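Local coordinates for protein putative invasin (Yersinia pseudotuberculosis IP 31758, PDB 5N40) that probably serves as a surface adhesin of the invasin family, its tandem immunoglobulin-like domains carrying a C-type lectin-like domain thought to mediate attachment to host cells, at residues A227-N232 and N263-A268; K117-A122 and F216-S221. The protein carries 1 engineered substitution. All coordinates share one frame; numbering follows the deposited sequence.

Contact 1. Residues A227-N232 and N263-A268; sequences ASMWGN and NNETWA
A carboxylate gripping two consecutive backbone amides joins Glu265 to Ser228 and Met229 in the C-type lectin-like adhesion domain, on the side that faces the second immunoglobulin-like domain. Residues 227-232 belong to the loop that leads from strand 209-217 into this domain, while 263-268 runs from a tight turn into strand 265-269 of a two-stranded antiparallel hairpin with 258-262. Glu265 reaches the loop because its chain folds at the second torsion (chi2 -73°), which turns the carboxylate toward the amides. Ser228 N gives a nearly straight bond to Glu265 OE1 at 2.8 Å, received on the syn lone pair. Met229 N donates to Glu265 OE2 at 3.0 Å, again on the syn side but 21° out of the carboxylate plane. With each oxygen holding its own N-H, the group is fixed in rotation, and the two N-H donors would be expected to favour the ionised form of this buried side chain; Ser221 OG probably adds a third bond, to OE2. The methionine supplies the apolar part of the contact: its CG lies 3.8 Å from Asn264 CB, and the twice-bent chain brings SD alongside the same carbon. On the other side of the loop, Ala227 O receives Gln154 NE2 and the backbone of Ser228 bonds to Arg153, both from the second immunoglobulin-like domain. A water links the two segments, 3.0 Å from Ser228 OG and 2.9 Å from Thr266 OG1.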
ATOM      1  N   ALA A 227       7.930 -13.413  18.599  1.00 14.58           N
ATOM      2  CA  ALA A 227       6.537 -13.001  18.673  1.00 15.68           C
ATOM      3  C   ALA A 227       5.755 -13.524  17.476  1.00 14.84           C
ATOM      4  O   ALA A 227       6.309 -13.755  16.397  1.00 14.11           O
ATOM      5  CB  ALA A 227       6.434 -11.474  18.726  1.00 13.43           C
ATOM      6  N   SER A 228       4.450 -13.707  17.679  1.00 14.80           N
ATOM      7  CA  SER A 228       3.579 -14.150  16.592  1.00 14.87           C
ATOM      8  C   SER A 228       3.345 -13.032  15.582  1.00 14.63           C
ATOM      9  O   SER A 228       3.440 -13.250  14.368  1.00 13.50           O
ATOM     10  CB  SER A 228       2.247 -14.642  17.160  1.00 16.38           C
ATOM     11  OG  SER A 228       2.417 -15.832  17.913  1.00 20.53           O
ATOM     12  N   MET A 229       3.033 -11.837  16.066  1.00 11.45           N
ATOM     13  CA  MET A 229       2.748 -10.685  15.227  1.00 11.54           C
ATOM     14  C   MET A 229       3.941  -9.739  15.193  1.00 15.25           C
ATOM     15  O   MET A 229       4.878  -9.836  15.994  1.00 14.89           O
ATOM     16  CB  MET A 229       1.509  -9.940  15.743  1.00 12.98           C
ATOM     17  CG  MET A 229       0.369 -10.833  16.219  1.00 14.50           C
ATOM     18  SD  MET A 229      -0.241 -11.981  14.965  1.00 16.64           S
ATOM     19  CE  MET A 229      -0.929 -10.842  13.779  1.00 15.48           C
ATOM     20  N   TRP A 230       3.875  -8.788  14.262  1.00 12.77           N
ATOM     21  CA  TRP A 230       4.854  -7.706  14.192  1.00 14.39           C
ATOM     22  C   TRP A 230       4.423  -6.591  15.141  1.00 12.20           C
ATOM     23  O   TRP A 230       3.339  -6.023  14.971  1.00 13.47           O
ATOM     24  CB  TRP A 230       4.959  -7.174  12.767  1.00 14.25           C
ATOM     25  CG  TRP A 230       5.408  -8.180  11.762  1.00 14.79           C
ATOM     26  CD1 TRP A 230       4.620  -8.978  10.977  1.00 15.18           C
ATOM     27  CD2 TRP A 230       6.759  -8.481  11.412  1.00 15.35           C
ATOM     28  NE1 TRP A 230       5.404  -9.760  10.165  1.00 15.82           N
ATOM     29  CE2 TRP A 230       6.721  -9.475  10.413  1.00 14.96           C
ATOM     30  CE3 TRP A 230       8.000  -8.012  11.854  1.00 18.14           C
ATOM     31  CZ2 TRP A 230       7.878 -10.006   9.852  1.00 19.49           C
ATOM     32  CZ3 TRP A 230       9.145  -8.536  11.292  1.00 18.88           C
ATOM     33  CH2 TRP A 230       9.078  -9.524  10.304  1.00 19.08           C
ATOM     34  N   GLY A 231       5.273  -6.251  16.122  1.00 11.65           N
ATOM     35  CA  GLY A 231       4.861  -5.363  17.192  1.00  8.73           C
ATOM     36  C   GLY A 231       5.940  -4.377  17.603  1.00 14.13           C
ATOM     37  O   GLY A 231       7.104  -4.498  17.217  1.00 14.42           O
ATOM     38  N   ASN A 232       5.525  -3.389  18.409  1.00 16.08           N
ATOM     39  CA  ASN A 232       6.448  -2.413  18.988  1.00 12.60           C
ATOM     40  C   ASN A 232       6.098  -2.131  20.442  1.00 14.07           C
ATOM     41  O   ASN A 232       6.175  -0.990  20.902  1.00 14.19           O
ATOM     42  CB  ASN A 232       6.448  -1.103  18.198  1.00 12.13           C
ATOM     43  CG  ASN A 232       5.128  -0.365  18.297  1.00 13.90           C
ATOM     44  OD1 ASN A 232       4.061  -0.977  18.228  1.00 16.16           O
ATOM     45  ND2 ASN A 232       5.189   0.956  18.467  1.00 13.79           N
ATOM     46  N   ASN A 263      -4.060 -10.952  23.159  1.00 16.49           N
ATOM     47  CA  ASN A 263      -3.634 -10.060  22.081  1.00 15.59           C
ATOM     48  C   ASN A 263      -2.744 -10.799  21.088  1.00 15.42           C
ATOM     49  O   ASN A 263      -1.711 -10.286  20.654  1.00 16.08           O
ATOM     50  CB  ASN A 263      -2.931  -8.821  22.633  1.00 17.26           C
ATOM     51  CG  ASN A 263      -3.810  -8.044  23.593  1.00 19.74           C
ATOM     52  OD1 ASN A 263      -5.027  -7.988  23.419  1.00 22.02           O
ATOM     53  ND2 ASN A 263      -3.204  -7.452  24.615  1.00 19.56           N
ATOM     54  N   ASN A 264      -3.151 -12.021  20.738  1.00 17.19           N
ATOM     55  CA  ASN A 264      -2.513 -12.826  19.695  1.00 15.76           C
ATOM     56  C   ASN A 264      -1.083 -13.220  20.046  1.00 16.40           C
ATOM     57  O   ASN A 264      -0.285 -13.549  19.153  1.00 18.73           O
ATOM     58  CB  ASN A 264      -2.549 -12.097  18.349  1.00 15.98           C
ATOM     59  CG  ASN A 264      -3.953 -11.993  17.791  1.00 19.69           C
ATOM     60  OD1 ASN A 264      -4.733 -12.944  17.868  1.00 19.80           O
ATOM     61  ND2 ASN A 264      -4.289 -10.836  17.236  1.00 20.94           N
ATOM     62  N   GLU A 265      -0.746 -13.201  21.330  1.00 15.60           N
ATOM     63  CA  GLU A 265       0.537 -13.677  21.825  1.00 15.86           C
ATOM     64  C   GLU A 265       0.311 -14.584  23.029  1.00 20.82           C
ATOM     65  O   GLU A 265      -0.706 -14.487  23.726  1.00 21.33           O
ATOM     66  CB  GLU A 265       1.455 -12.506  22.218  1.00 15.19           C
ATOM     67  CG  GLU A 265       1.650 -11.455  21.135  1.00 13.54           C
ATOM     68  CD  GLU A 265       2.537 -11.932  19.988  1.00 15.27           C
ATOM     69  OE1 GLU A 265       3.169 -13.007  20.125  1.00 13.97           O
ATOM     70  OE2 GLU A 265       2.588 -11.225  18.950  1.00 15.10           O
ATOM     71  N   THR A 266       1.284 -15.463  23.279  1.00 17.70           N
ATOM     72  CA  THR A 266       1.245 -16.398  24.399  1.00 16.63           C
ATOM     73  C   THR A 266       2.263 -15.967  25.445  1.00 19.68           C
ATOM     74  O   THR A 266       3.470 -15.949  25.180  1.00 16.22           O
ATOM     75  CB  THR A 266       1.527 -17.827  23.938  1.00 19.94           C
ATOM     76  OG1 THR A 266       0.518 -18.225  23.010  1.00 21.22           O
ATOM     77  CG2 THR A 266       1.523 -18.788  25.120  1.00 23.32           C
ATOM     78  N   TRP A 267       1.773 -15.661  26.637  1.00 19.06           N
ATOM     79  CA  TRP A 267       2.579 -15.054  27.682  1.00 16.21           C
ATOM     80  C   TRP A 267       2.906 -16.055  28.778  1.00 17.50           C
ATOM     81  O   TRP A 267       2.100 -16.929  29.111  1.00 22.33           O
ATOM     82  CB  TRP A 267       1.845 -13.861  28.283  1.00 18.71           C
ATOM     83  CG  TRP A 267       1.529 -12.834  27.256  1.00 18.22           C
ATOM     84  CD1 TRP A 267       0.359 -12.688  26.570  1.00 15.68           C
ATOM     85  CD2 TRP A 267       2.406 -11.818  26.777  1.00 19.12           C
ATOM     86  NE1 TRP A 267       0.450 -11.626  25.708  1.00 14.86           N
ATOM     87  CE2 TRP A 267       1.702 -11.078  25.814  1.00 18.22           C
ATOM     88  CE3 TRP A 267       3.726 -11.458  27.079  1.00 17.33           C
ATOM     89  CZ2 TRP A 267       2.276  -9.997  25.140  1.00 14.42           C
ATOM     90  CZ3 TRP A 267       4.287 -10.392  26.425  1.00 14.41           C
ATOM     91  CH2 TRP A 267       3.566  -9.671  25.461  1.00 15.17           C
ATOM     92  N   ALA A 268       4.104 -15.913  29.336  1.00 17.71           N
ATOM     93  CA  ALA A 268       4.485 -16.664  30.521  1.00 18.13           C
ATOM     94  C   ALA A 268       3.791 -16.085  31.748  1.00 15.45           C
ATOM     95  O   ALA A 268       3.618 -14.869  31.865  1.00 18.02           O
ATOM     96  CB  ALA A 268       5.999 -16.627  30.711  1.00 17.61           C
TER
HETATM   97  O   HOH W   1       1.422 -17.376  20.334  1.00 25.87           O

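Contact 2. Residues K117-A122 and F216-S221; sequences KNIGQA and FNVITS
Asn217 CB, close to the end of strand 209-217, packs 3.5 Å from Asn118 OD1 on the neighbouring strand. CG stands beside the backbone N (chi1 -61°) and passes 3.4 Å from Lys117 O. Beyond it the amide divides: OD1 accepts a hydrogen bond from Arg116 NE, and ND2 donates to Asn118 OD1 at 2.9 Å. This bond is almost straight and lies in the amide plane of Asn217, although the two amide planes are turned 45° from each other. Beneath this pair the backbones form a parallel ladder, in which the short edge strand 116-118 lies against 209-217 in a sheet of the second immunoglobulin-like domain. Asn217 N bonds to Lys117 O, and Asn217 O receives Ile119 N at 2.9 Å. The edge strand then leaves through a type II turn from Asn118 to Gln121, whose side-chain OE1 folds back to accept Asn118 N. On the face opposite the asparagines, the Phe216 ring turns its edge to the backbone oxygens of Asn118 and Gln121, with CE2 3.4 Å from Gln121 O. Ile119 lies against residues 216-218, its CG1 3.7 Å from Phe216 CB and its CD1 near Val218.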
ATOM      1  N   LYS A 117       7.124   0.062   9.797  1.00 14.52           N
ATOM      2  CA  LYS A 117       6.857   1.159  10.711  1.00 11.89           C
ATOM      3  C   LYS A 117       5.783   0.702  11.690  1.00 10.56           C
ATOM      4  O   LYS A 117       5.390  -0.469  11.705  1.00 13.19           O
ATOM      5  CB  LYS A 117       6.448   2.430   9.951  1.00 10.99           C
ATOM      6  CG  LYS A 117       7.512   2.978   9.003  1.00 15.20           C
ATOM      7  CD  LYS A 117       7.136   4.378   8.501  1.00 13.02           C
ATOM      8  CE  LYS A 117       8.159   4.927   7.496  1.00 14.20           C
ATOM      9  NZ  LYS A 117       7.897   6.347   7.076  1.00 17.87           N
ATOM     10  N   ASN A 118       5.329   1.626  12.529  1.00 12.65           N
ATOM     11  CA  ASN A 118       4.306   1.349  13.525  1.00 12.50           C
ATOM     12  C   ASN A 118       2.946   1.803  13.016  1.00 11.72           C
ATOM     13  O   ASN A 118       2.836   2.799  12.297  1.00 13.11           O
ATOM     14  CB  ASN A 118       4.604   2.066  14.846  1.00 13.65           C
ATOM     15  CG  ASN A 118       5.982   1.751  15.384  1.00 13.10           C
ATOM     16  OD1 ASN A 118       6.424   0.602  15.359  1.00 13.83           O
ATOM     17  ND2 ASN A 118       6.681   2.781  15.866  1.00 13.82           N
ATOM     18  N   ILE A 119       1.902   1.077  13.423  1.00 12.71           N
ATOM     19  CA  ILE A 119       0.546   1.531  13.140  1.00 13.37           C
ATOM     20  C   ILE A 119       0.400   2.963  13.630  1.00 18.32           C
ATOM     21  O   ILE A 119       0.770   3.290  14.763  1.00 13.50           O
ATOM     22  CB  ILE A 119      -0.487   0.593  13.788  1.00 14.80           C
ATOM     23  CG1 ILE A 119      -0.529  -0.739  13.039  1.00 14.16           C
ATOM     24  CG2 ILE A 119      -1.881   1.235  13.785  1.00 14.49           C
ATOM     25  CD1 ILE A 119      -1.416  -1.794  13.687  1.00 17.44           C
ATOM     26  N   GLY A 120      -0.141   3.823  12.765  1.00 18.46           N
ATOM     27  CA  GLY A 120      -0.219   5.248  12.997  1.00 14.35           C
ATOM     28  C   GLY A 120       0.755   6.049  12.157  1.00 15.63           C
ATOM     29  O   GLY A 120       0.498   7.226  11.878  1.00 18.14           O
ATOM     30  N   GLN A 121       1.874   5.443  11.772  1.00 15.47           N
ATOM     31  CA  GLN A 121       2.820   6.058  10.857  1.00 12.41           C
ATOM     32  C   GLN A 121       2.423   5.725   9.419  1.00 14.60           C
ATOM     33  O   GLN A 121       1.598   4.848   9.166  1.00 14.22           O
ATOM     34  CB  GLN A 121       4.241   5.572  11.142  1.00 13.85           C
ATOM     35  CG  GLN A 121       4.785   5.961  12.502  1.00 18.46           C
ATOM     36  CD  GLN A 121       6.203   5.472  12.703  1.00 19.45           C
ATOM     37  OE1 GLN A 121       6.455   4.268  12.786  1.00 15.96           O
ATOM     38  NE2 GLN A 121       7.144   6.405  12.772  1.00 26.23           N
ATOM     39  N   ALA A 122       3.023   6.446   8.476  1.00 12.96           N
ATOM     40  CA  ALA A 122       2.785   6.241   7.053  1.00 12.03           C
ATOM     41  C   ALA A 122       4.089   5.882   6.361  1.00 14.57           C
ATOM     42  O   ALA A 122       5.117   6.530   6.587  1.00 13.92           O
ATOM     43  CB  ALA A 122       2.178   7.488   6.403  1.00 14.09           C
ATOM     44  N   PHE A 216       3.326  -2.986   9.435  1.00 12.07           N
ATOM     45  CA  PHE A 216       2.895  -1.997  10.416  1.00 11.86           C
ATOM     46  C   PHE A 216       2.762  -2.691  11.760  1.00 12.91           C
ATOM     47  O   PHE A 216       1.915  -3.576  11.932  1.00 13.12           O
ATOM     48  CB  PHE A 216       1.584  -1.325   9.997  1.00 11.84           C
ATOM     49  CG  PHE A 216       1.713  -0.448   8.778  1.00 10.11           C
ATOM     50  CD1 PHE A 216       1.603  -0.977   7.490  1.00 11.32           C
ATOM     51  CD2 PHE A 216       1.961   0.903   8.909  1.00 12.87           C
ATOM     52  CE1 PHE A 216       1.714  -0.155   6.374  1.00 11.34           C
ATOM     53  CE2 PHE A 216       2.088   1.717   7.805  1.00 10.81           C
ATOM     54  CZ  PHE A 216       1.958   1.188   6.528  1.00 10.76           C
ATOM     55  N   ASN A 217       3.604  -2.286  12.706  1.00 12.89           N
ATOM     56  CA  ASN A 217       3.651  -2.921  14.013  1.00 13.48           C
ATOM     57  C   ASN A 217       2.419  -2.592  14.838  1.00 10.81           C
ATOM     58  O   ASN A 217       1.949  -1.453  14.852  1.00 13.27           O
ATOM     59  CB  ASN A 217       4.884  -2.456  14.777  1.00 12.33           C
ATOM     60  CG  ASN A 217       6.166  -2.807  14.084  1.00  9.94           C
ATOM     61  OD1 ASN A 217       6.317  -3.905  13.548  1.00 14.57           O
ATOM     62  ND2 ASN A 217       7.125  -1.879  14.110  1.00 12.17           N
ATOM     63  N   VAL A 218       1.922  -3.597  15.550  1.00 11.26           N
ATOM     64  CA  VAL A 218       0.832  -3.436  16.508  1.00 11.49           C
ATOM     65  C   VAL A 218       1.426  -3.256  17.902  1.00 14.72           C
ATOM     66  O   VAL A 218       2.433  -3.887  18.250  1.00 14.72           O
ATOM     67  CB  VAL A 218      -0.122  -4.645  16.446  1.00 13.47           C
ATOM     68  CG1 VAL A 218       0.531  -5.892  17.047  1.00 10.58           C
ATOM     69  CG2 VAL A 218      -1.440  -4.313  17.126  1.00 15.00           C
ATOM     70  N   ILE A 219       0.800  -2.403  18.719  1.00 13.53           N
ATOM     71  CA  ILE A 219       1.431  -2.047  19.987  1.00 12.74           C
ATOM     72  C   ILE A 219       1.418  -3.228  20.950  1.00 13.66           C
ATOM     73  O   ILE A 219       2.286  -3.332  21.826  1.00 13.84           O
ATOM     74  CB  ILE A 219       0.746  -0.798  20.574  1.00 14.67           C
ATOM     75  CG1 ILE A 219       1.551  -0.217  21.748  1.00 14.54           C
ATOM     76  CG2 ILE A 219      -0.682  -1.112  21.012  1.00 15.01           C
ATOM     77  CD1 ILE A 219       2.909   0.370  21.352  1.00 15.63           C
ATOM     78  N   THR A 220       0.476  -4.151  20.787  1.00 12.48           N
ATOM     79  CA  THR A 220       0.230  -5.209  21.756  1.00 14.54           C
ATOM     80  C   THR A 220       1.085  -6.447  21.534  1.00 15.59           C
ATOM     81  O   THR A 220       0.862  -7.464  22.203  1.00 14.93           O
ATOM     82  CB  THR A 220      -1.254  -5.593  21.761  1.00 14.23           C
ATOM     83  OG1 THR A 220      -1.742  -5.766  20.423  1.00 12.64           O
ATOM     84  CG2 THR A 220      -2.074  -4.531  22.468  1.00 16.03           C
ATOM     85  N   SER A 221       2.066  -6.387  20.630  1.00 13.79           N
ATOM     86  CA  SER A 221       3.020  -7.461  20.444  1.00 12.75           C
ATOM     87  C   SER A 221       4.436  -6.957  20.695  1.00 10.51           C
ATOM     88  O   SER A 221       4.780  -5.841  20.284  1.00 11.72           O
ATOM     89  CB  SER A 221       2.941  -8.039  19.021  1.00 13.75           C
ATOM     90  OG  SER A 221       1.802  -8.861  18.867  1.00 14.17           O
TER

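In the fold
Contact 2 lies in the second immunoglobulin-like domain and contact 1 at the face of the adhesion domain turned toward it; along the chain contact 2 closes before contact 1 opens, and their centres are about 13 Å apart. Residues 216-221 touch both segments of contact 1. Val218 N lies 2.9 Å from Trp230 O in a backbone hydrogen bond, and Ser221 OG is 2.5 Å from Glu265 OE2. Met229 CB packs 3.3 Å from Ser221 OG, while the Trp230 side chain touches Asn217. These links tie the end of strand 209-217 to the loop that follows it and to the hairpin, an arrangement consistent with a rather stiff junction.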